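Local coordinates for putative adhesin (Bacteroides fragilis NCTC 9343, PDB 3PET), which is of unknown function but, as a putative lipoprotein with a right-handed beta-helix resembling putative auto-transporter adhesin heads, probably takes part in cell adhesion, at residues D113-G118 / N133-G138; K23-T28 / S94-G99. All coordinates share one frame; numbering follows the deposited sequence.

Contact 1: D113-G118 / N133-G138; sequences DIESKG and NVQSMG
The amide of N133 meets the carboxylate of D113 with their planes turned 48° apart. N133 ND2 donates to D113 OD1 over 3.0 Å; the oxygen lies close to the amide plane, whereas the nitrogen stands well above the carboxylate plane. Both residues place CG anti to the backbone N (chi1 -172° and -174°), which carries the two groups side by side. The neighbouring E115 carboxylate, brought back by the bend at chi2, lies against the aliphatic part of Q135, OE2 3.3 Å from Q135 CG, while the Q135 amide oxygen bonds to K156. E115 OE2 is also 2.7 Å from D113 OD1, so one of these acids probably holds a proton.

Beneath them, strands 113-116 and 133-136 run parallel, stacked on adjacent coils of the right-handed beta-helix. I114 N donates to N133 O and I114 O accepts from Q135 N; S116 N donates to Q135 O and S116 O accepts from M137 N. Inward, I114 packs beside V134 in the conformer given, and S116 OG lies 3.5 Å from S136 CB. The methyl CE of selenomethionine M137 touches K117 CG at 3.6 Å, and water 1 links S116 OG to G138 N, which donates to it.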
ATOM      1  N   ASP A 113       6.468   7.741 -18.239  1.00 20.09           N
ATOM      2  CA  ASP A 113       6.937   6.980 -17.095  1.00 20.14           C
ATOM      3  C   ASP A 113       6.257   7.531 -15.814  1.00 23.75           C
ATOM      4  O   ASP A 113       6.423   8.709 -15.482  1.00 23.49           O
ATOM      5  CB  ASP A 113       8.481   7.044 -17.013  1.00 22.77           C
ATOM      6  CG  ASP A 113       9.130   6.151 -15.986  1.00 38.13           C
ATOM      7  OD1 ASP A 113       8.437   5.249 -15.452  1.00 39.79           O
ATOM      8  OD2 ASP A 113      10.342   6.316 -15.742  1.00 49.98           O
ATOM      9  N   ILE A 114       5.461   6.682 -15.140  1.00 17.42           N
ATOM     10  CA  ILE A 114       4.776   7.056 -13.902  0.50 16.49           C
ATOM     11  C   ILE A 114       5.389   6.268 -12.761  1.00 20.46           C
ATOM     12  O   ILE A 114       5.385   5.022 -12.789  1.00 18.25           O
ATOM     13  CB  ILE A 114       3.233   6.887 -13.956  0.50 19.35           C
ATOM     14  CG1 ILE A 114       2.625   7.618 -15.173  0.50 19.90           C
ATOM     15  CG2 ILE A 114       2.576   7.358 -12.634  0.50 18.85           C
ATOM     16  CD1 ILE A 114       1.448   6.953 -15.703  0.50 27.95           C
ATOM     17  N   GLU A 115       5.937   7.008 -11.763  1.00 17.79           N
ATOM     18  CA  GLU A 115       6.548   6.437 -10.559  1.00 19.26           C
ATOM     19  C   GLU A 115       5.791   7.035  -9.366  1.00 24.85           C
ATOM     20  O   GLU A 115       5.974   8.216  -9.050  1.00 24.73           O
ATOM     21  CB  GLU A 115       8.079   6.695 -10.472  1.00 20.62           C
ATOM     22  CG  GLU A 115       8.889   6.292 -11.706  1.00 30.47           C
ATOM     23  CD  GLU A 115       9.230   4.819 -11.891  1.00 54.75           C
ATOM     24  OE1 GLU A 115       9.789   4.206 -10.950  1.00 52.27           O
ATOM     25  OE2 GLU A 115       8.997   4.294 -13.004  1.00 41.04           O
ATOM     26  N   SER A 116       4.865   6.265  -8.768  1.00 20.87           N
ATOM     27  CA  SER A 116       4.118   6.769  -7.607  1.00 20.37           C
ATOM     28  C   SER A 116       4.654   6.127  -6.342  1.00 23.75           C
ATOM     29  O   SER A 116       4.661   4.897  -6.200  1.00 22.51           O
ATOM     30  CB  SER A 116       2.619   6.553  -7.764  1.00 24.48           C
ATOM     31  OG  SER A 116       2.297   5.201  -8.060  1.00 35.40           O
ATOM     32  N   LYS A 117       5.201   6.969  -5.459  1.00 20.53           N
ATOM     33  CA  LYS A 117       5.849   6.549  -4.220  1.00 19.79           C
ATOM     34  C   LYS A 117       5.298   7.334  -3.037  1.00 21.28           C
ATOM     35  O   LYS A 117       5.991   7.498  -2.032  1.00 20.74           O
ATOM     36  CB  LYS A 117       7.378   6.788  -4.337  1.00 25.04           C
ATOM     37  CG  LYS A 117       8.036   6.305  -5.637  1.00 42.94           C
ATOM     38  CD  LYS A 117       9.113   7.248  -6.189  1.00 52.92           C
ATOM     39  CE  LYS A 117      10.466   7.091  -5.518  1.00 67.86           C
ATOM     40  NZ  LYS A 117      11.197   5.886  -5.999  1.00 79.48           N
ATOM     41  N   GLY A 118       4.100   7.892  -3.185  1.00 16.36           N
ATOM     42  CA  GLY A 118       3.489   8.687  -2.126  1.00 15.35           C
ATOM     43  C   GLY A 118       2.162   8.135  -1.657  1.00 18.08           C
ATOM     44  O   GLY A 118       1.850   6.958  -1.893  1.00 16.46           O
ATOM     45  N   ASN A 133       4.988   3.149 -18.943  1.00 18.72           N
ATOM     46  CA  ASN A 133       5.636   2.435 -17.855  1.00 18.08           C
ATOM     47  C   ASN A 133       5.083   2.946 -16.545  1.00 23.25           C
ATOM     48  O   ASN A 133       5.200   4.134 -16.271  1.00 23.57           O
ATOM     49  CB  ASN A 133       7.171   2.576 -17.906  1.00 16.26           C
ATOM     50  CG  ASN A 133       7.851   1.710 -16.873  1.00 32.64           C
ATOM     51  OD1 ASN A 133       7.718   0.500 -16.875  1.00 28.41           O
ATOM     52  ND2 ASN A 133       8.546   2.306 -15.923  1.00 28.11           N
ATOM     53  N   VAL A 134       4.450   2.060 -15.749  1.00 18.66           N
ATOM     54  CA  VAL A 134       3.878   2.417 -14.455  1.00 16.74           C
ATOM     55  C   VAL A 134       4.552   1.574 -13.384  1.00 20.53           C
ATOM     56  O   VAL A 134       4.523   0.341 -13.450  1.00 19.28           O
ATOM     57  CB  VAL A 134       2.321   2.267 -14.406  1.00 19.72           C
ATOM     58  CG1 VAL A 134       1.766   2.568 -13.011  1.00 18.53           C
ATOM     59  CG2 VAL A 134       1.649   3.151 -15.436  1.00 19.75           C
ATOM     60  N   GLN A 135       5.115   2.246 -12.374  1.00 17.69           N
ATOM     61  CA  GLN A 135       5.691   1.597 -11.199  1.00 18.36           C
ATOM     62  C   GLN A 135       4.983   2.180 -10.001  1.00 21.52           C
ATOM     63  O   GLN A 135       5.288   3.320  -9.607  1.00 21.42           O
ATOM     64  CB  GLN A 135       7.218   1.812 -11.123  1.00 20.11           C
ATOM     65  CG  GLN A 135       8.010   1.180 -12.276  1.00 36.05           C
ATOM     66  CD  GLN A 135       8.467  -0.228 -12.002  1.00 54.21           C
ATOM     67  OE1 GLN A 135       8.421  -0.720 -10.878  1.00 47.09           O
ATOM     68  NE2 GLN A 135       8.962  -0.894 -13.027  1.00 52.12           N
ATOM     69  N   SER A 136       3.960   1.466  -9.476  1.00 16.54           N
ATOM     70  CA  SER A 136       3.226   1.983  -8.306  1.00 16.02           C
ATOM     71  C   SER A 136       3.826   1.378  -7.067  1.00 18.28           C
ATOM     72  O   SER A 136       3.932   0.160  -6.959  1.00 17.90           O
ATOM     73  CB  SER A 136       1.723   1.740  -8.409  1.00 18.06           C
ATOM     74  OG  SER A 136       1.404   0.355  -8.477  1.00 20.29           O
HETATM   75  N   MSE A 137       4.349   2.242  -6.201  1.00 14.82           N
HETATM   76  CA  MSE A 137       5.110   1.806  -5.037  1.00 14.83           C
HETATM   77  C   MSE A 137       4.644   2.407  -3.718  1.00 18.54           C
HETATM   78  O   MSE A 137       5.238   2.104  -2.701  1.00 18.54           O
HETATM   79  CB  MSE A 137       6.580   2.185  -5.249  1.00 17.37           C
HETATM   80  CG  MSE A 137       7.259   1.410  -6.380  1.00 25.50           C
HETATM   81 SE   MSE A 137       8.981   2.220  -6.769  0.75 34.23          SE
HETATM   82  CE  MSE A 137       8.357   3.568  -7.955  1.00 30.28           C
ATOM     83  N   GLY A 138       3.605   3.230  -3.732  1.00 15.60           N
ATOM     84  CA  GLY A 138       3.112   3.856  -2.512  1.00 14.62           C
ATOM     85  C   GLY A 138       1.760   3.343  -2.086  1.00 18.03           C
ATOM     86  O   GLY A 138       1.448   2.165  -2.299  1.00 17.03           O
TER
HETATM   87  O   HOH W   1       1.366   4.173  -5.458  1.00 11.08           O

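Contact 2: K23-T28 / S94-G99; sequences KIDAGT and SFKGVG
Strand 23-26 and the end of strand 92-95 meet here, stacked on adjacent coils of the right-handed beta-helix, with the turns that follow them. The evidence for parallel pairing is the pattern of backbone bonds: S94 N donates to I24 O, A26 N to S94 O (3.0 Å), and K96 N to A26 O (2.7 Å). The pairing outlasts the strands, since V98 N reaches T28 O at 3.0 Å with the donor in the carbonyl plane. G97 CA approaches the same oxygen, at 3.2 Å, in a CA-H...O contact.

On the face of D25 and S94, a salt bridge joins the turn after strand 92-95 to strand 23-26. K96 NZ comes to D25 OD2 at 3.1 Å from the syn side, 32° out of the carboxylate plane. Bends at chi3 and chi4 (-104° and -110°) curl the lysine back over the strand end, where NZ also donates to S94 OG at 3.3 Å. The other face is apolar: A26 CB touches F95 CD1 at 4.2 Å, and the ring is backed within its own segment by G97 N, 3.5 Å above its plane and offset toward the rim.

F95 and A26 both pack on I32 of strand 31-36, and I24 on I85 of strand 82-87. Along its other edge, strand 23-26 pairs in parallel with strand 64-69, while V98 packs on G197 of the second subunit.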
ATOM      1  N   LYS A  23       9.228  16.668 -17.402  1.00 19.50           N
ATOM      2  CA  LYS A  23       9.159  15.751 -16.268  1.00 17.77           C
ATOM      3  C   LYS A  23       8.801  16.509 -15.009  1.00 20.81           C
ATOM      4  O   LYS A  23       9.172  17.671 -14.852  1.00 18.91           O
ATOM      5  CB  LYS A  23      10.480  14.974 -16.056  1.00 19.21           C
ATOM      6  CG  LYS A  23      10.838  13.994 -17.169  1.00 27.95           C
ATOM      7  CD  LYS A  23      12.177  13.281 -16.924  1.00 37.82           C
ATOM      8  CE  LYS A  23      13.473  14.091 -17.143  1.00 44.79           C
ATOM      9  NZ  LYS A  23      13.716  14.483 -18.574  1.00 42.55           N
ATOM     10  N   ILE A  24       8.065  15.837 -14.110  1.00 17.71           N
ATOM     11  CA  ILE A  24       7.636  16.388 -12.830  1.00 16.66           C
ATOM     12  C   ILE A  24       8.134  15.471 -11.732  1.00 22.29           C
ATOM     13  O   ILE A  24       7.942  14.249 -11.813  1.00 21.18           O
ATOM     14  CB  ILE A  24       6.087  16.578 -12.753  1.00 18.92           C
ATOM     15  CG1 ILE A  24       5.561  17.557 -13.850  1.00 17.79           C
ATOM     16  CG2 ILE A  24       5.637  17.040 -11.311  1.00 18.48           C
ATOM     17  CD1 ILE A  24       4.074  17.304 -14.220  1.00 21.42           C
ATOM     18  N   ASP A  25       8.748  16.067 -10.689  1.00 18.28           N
ATOM     19  CA  ASP A  25       9.214  15.359  -9.500  1.00 17.55           C
ATOM     20  C   ASP A  25       8.691  16.134  -8.309  1.00 20.29           C
ATOM     21  O   ASP A  25       9.164  17.241  -8.039  1.00 19.56           O
ATOM     22  CB  ASP A  25      10.743  15.216  -9.513  1.00 19.37           C
ATOM     23  CG  ASP A  25      11.305  14.359  -8.395  1.00 27.23           C
ATOM     24  OD1 ASP A  25      11.050  14.675  -7.217  1.00 28.28           O
ATOM     25  OD2 ASP A  25      12.068  13.436  -8.694  1.00 34.01           O
ATOM     26  N   ALA A  26       7.673  15.581  -7.613  1.00 16.48           N
ATOM     27  CA  ALA A  26       7.019  16.326  -6.544  1.00 16.36           C
ATOM     28  C   ALA A  26       7.004  15.578  -5.195  1.00 21.20           C
ATOM     29  O   ALA A  26       6.610  14.404  -5.132  1.00 19.41           O
ATOM     30  CB  ALA A  26       5.596  16.673  -6.970  1.00 16.33           C
ATOM     31  N   GLY A  27       7.417  16.300  -4.148  1.00 17.53           N
ATOM     32  CA  GLY A  27       7.457  15.820  -2.766  1.00 17.97           C
ATOM     33  C   GLY A  27       6.657  16.752  -1.876  1.00 21.30           C
ATOM     34  O   GLY A  27       7.018  17.032  -0.739  1.00 20.52           O
ATOM     35  N   THR A  28       5.553  17.245  -2.409  1.00 18.97           N
ATOM     36  CA  THR A  28       4.700  18.208  -1.735  1.00 18.28           C
ATOM     37  C   THR A  28       3.460  17.571  -1.156  1.00 22.31           C
ATOM     38  O   THR A  28       3.189  16.379  -1.370  1.00 22.70           O
ATOM     39  CB  THR A  28       4.287  19.286  -2.771  1.00 21.88           C
ATOM     40  OG1 THR A  28       3.826  18.611  -3.932  1.00 18.55           O
ATOM     41  CG2 THR A  28       5.426  20.215  -3.130  1.00 16.28           C
ATOM     42  N   SER A  94       7.179  11.608 -11.280  1.00 16.04           N
ATOM     43  CA  SER A  94       7.698  10.953 -10.079  1.00 15.93           C
ATOM     44  C   SER A  94       7.032  11.624  -8.883  1.00 19.57           C
ATOM     45  O   SER A  94       7.256  12.817  -8.646  1.00 19.40           O
ATOM     46  CB  SER A  94       9.214  11.057 -10.012  1.00 17.83           C
ATOM     47  OG  SER A  94       9.627  10.381  -8.840  1.00 24.09           O
ATOM     48  N   PHE A  95       6.118  10.911  -8.214  1.00 15.07           N
ATOM     49  CA  PHE A  95       5.380  11.511  -7.112  1.00 15.18           C
ATOM     50  C   PHE A  95       5.768  10.866  -5.797  1.00 19.63           C
ATOM     51  O   PHE A  95       5.660   9.652  -5.647  1.00 19.66           O
ATOM     52  CB  PHE A  95       3.853  11.450  -7.344  1.00 16.77           C
ATOM     53  CG  PHE A  95       3.063  12.165  -6.264  1.00 17.78           C
ATOM     54  CD1 PHE A  95       2.922  13.545  -6.282  1.00 20.46           C
ATOM     55  CD2 PHE A  95       2.450  11.453  -5.243  1.00 20.67           C
ATOM     56  CE1 PHE A  95       2.176  14.199  -5.299  1.00 21.49           C
ATOM     57  CE2 PHE A  95       1.732  12.112  -4.242  1.00 23.04           C
ATOM     58  CZ  PHE A  95       1.608  13.480  -4.275  1.00 20.25           C
ATOM     59  N   LYS A  96       6.205  11.702  -4.832  1.00 15.00           N
ATOM     60  CA  LYS A  96       6.672  11.255  -3.526  1.00 15.84           C
ATOM     61  C   LYS A  96       6.057  12.080  -2.389  1.00 18.92           C
ATOM     62  O   LYS A  96       6.684  12.228  -1.362  1.00 19.15           O
ATOM     63  CB  LYS A  96       8.217  11.337  -3.442  1.00 20.13           C
ATOM     64  CG  LYS A  96       8.976  10.620  -4.562  1.00 37.28           C
ATOM     65  CD  LYS A  96      10.477  10.853  -4.465  1.00 48.60           C
ATOM     66  CE  LYS A  96      10.973  11.842  -5.491  1.00 64.60           C
ATOM     67  NZ  LYS A  96      11.805  11.182  -6.538  1.00 73.27           N
ATOM     68  N   GLY A  97       4.836  12.574  -2.559  1.00 14.73           N
ATOM     69  CA  GLY A  97       4.185  13.363  -1.522  1.00 13.48           C
ATOM     70  C   GLY A  97       2.850  12.827  -1.063  1.00 17.08           C
ATOM     71  O   GLY A  97       2.605  11.617  -1.093  1.00 15.20           O
ATOM     72  N   VAL A  98       1.983  13.733  -0.610  1.00 13.90           N
ATOM     73  CA  VAL A  98       0.639  13.405  -0.149  1.00 13.66           C
ATOM     74  C   VAL A  98      -0.331  14.195  -0.998  1.00 18.03           C
ATOM     75  O   VAL A  98      -0.291  15.427  -1.001  1.00 17.40           O
ATOM     76  CB  VAL A  98       0.450  13.671   1.371  1.00 17.53           C
ATOM     77  CG1 VAL A  98      -1.023  13.528   1.779  1.00 17.53           C
ATOM     78  CG2 VAL A  98       1.346  12.766   2.212  1.00 16.76           C
ATOM     79  N   GLY A  99      -1.165  13.482  -1.749  1.00 16.07           N
ATOM     80  CA  GLY A  99      -2.144  14.090  -2.652  1.00 15.34           C
ATOM     81  C   GLY A  99      -2.366  13.306  -3.936  1.00 17.80           C
ATOM     82  O   GLY A  99      -1.624  12.368  -4.257  1.00 13.72           O
TER

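In the fold
Contacts 2 and 1 lie in series along the chain, 23-28 with 94-99 closing before 113-118 with 133-138 opens; their centres are 10 Å apart. They abut directly: strands 92-95 and 111-116 are parallel neighbours, with probable hydrogen bonds from K117 N to F95 O (2.7 Å) and from F95 N to E115 O (2.8 Å). Strands 23-26, 92-95, 111-116 and 131-136 thus form a single wall of the beta-helix. Paired residues in contact 1 lie 20 apart (I114 and V134), one coil, whereas those of contact 2 lie 69 apart (D25 and S94). Strand 23-26 therefore joins the stack across a long excursion, later strands follow coil by coil, and the wall stays continuous. Both contacts touch the second subunit.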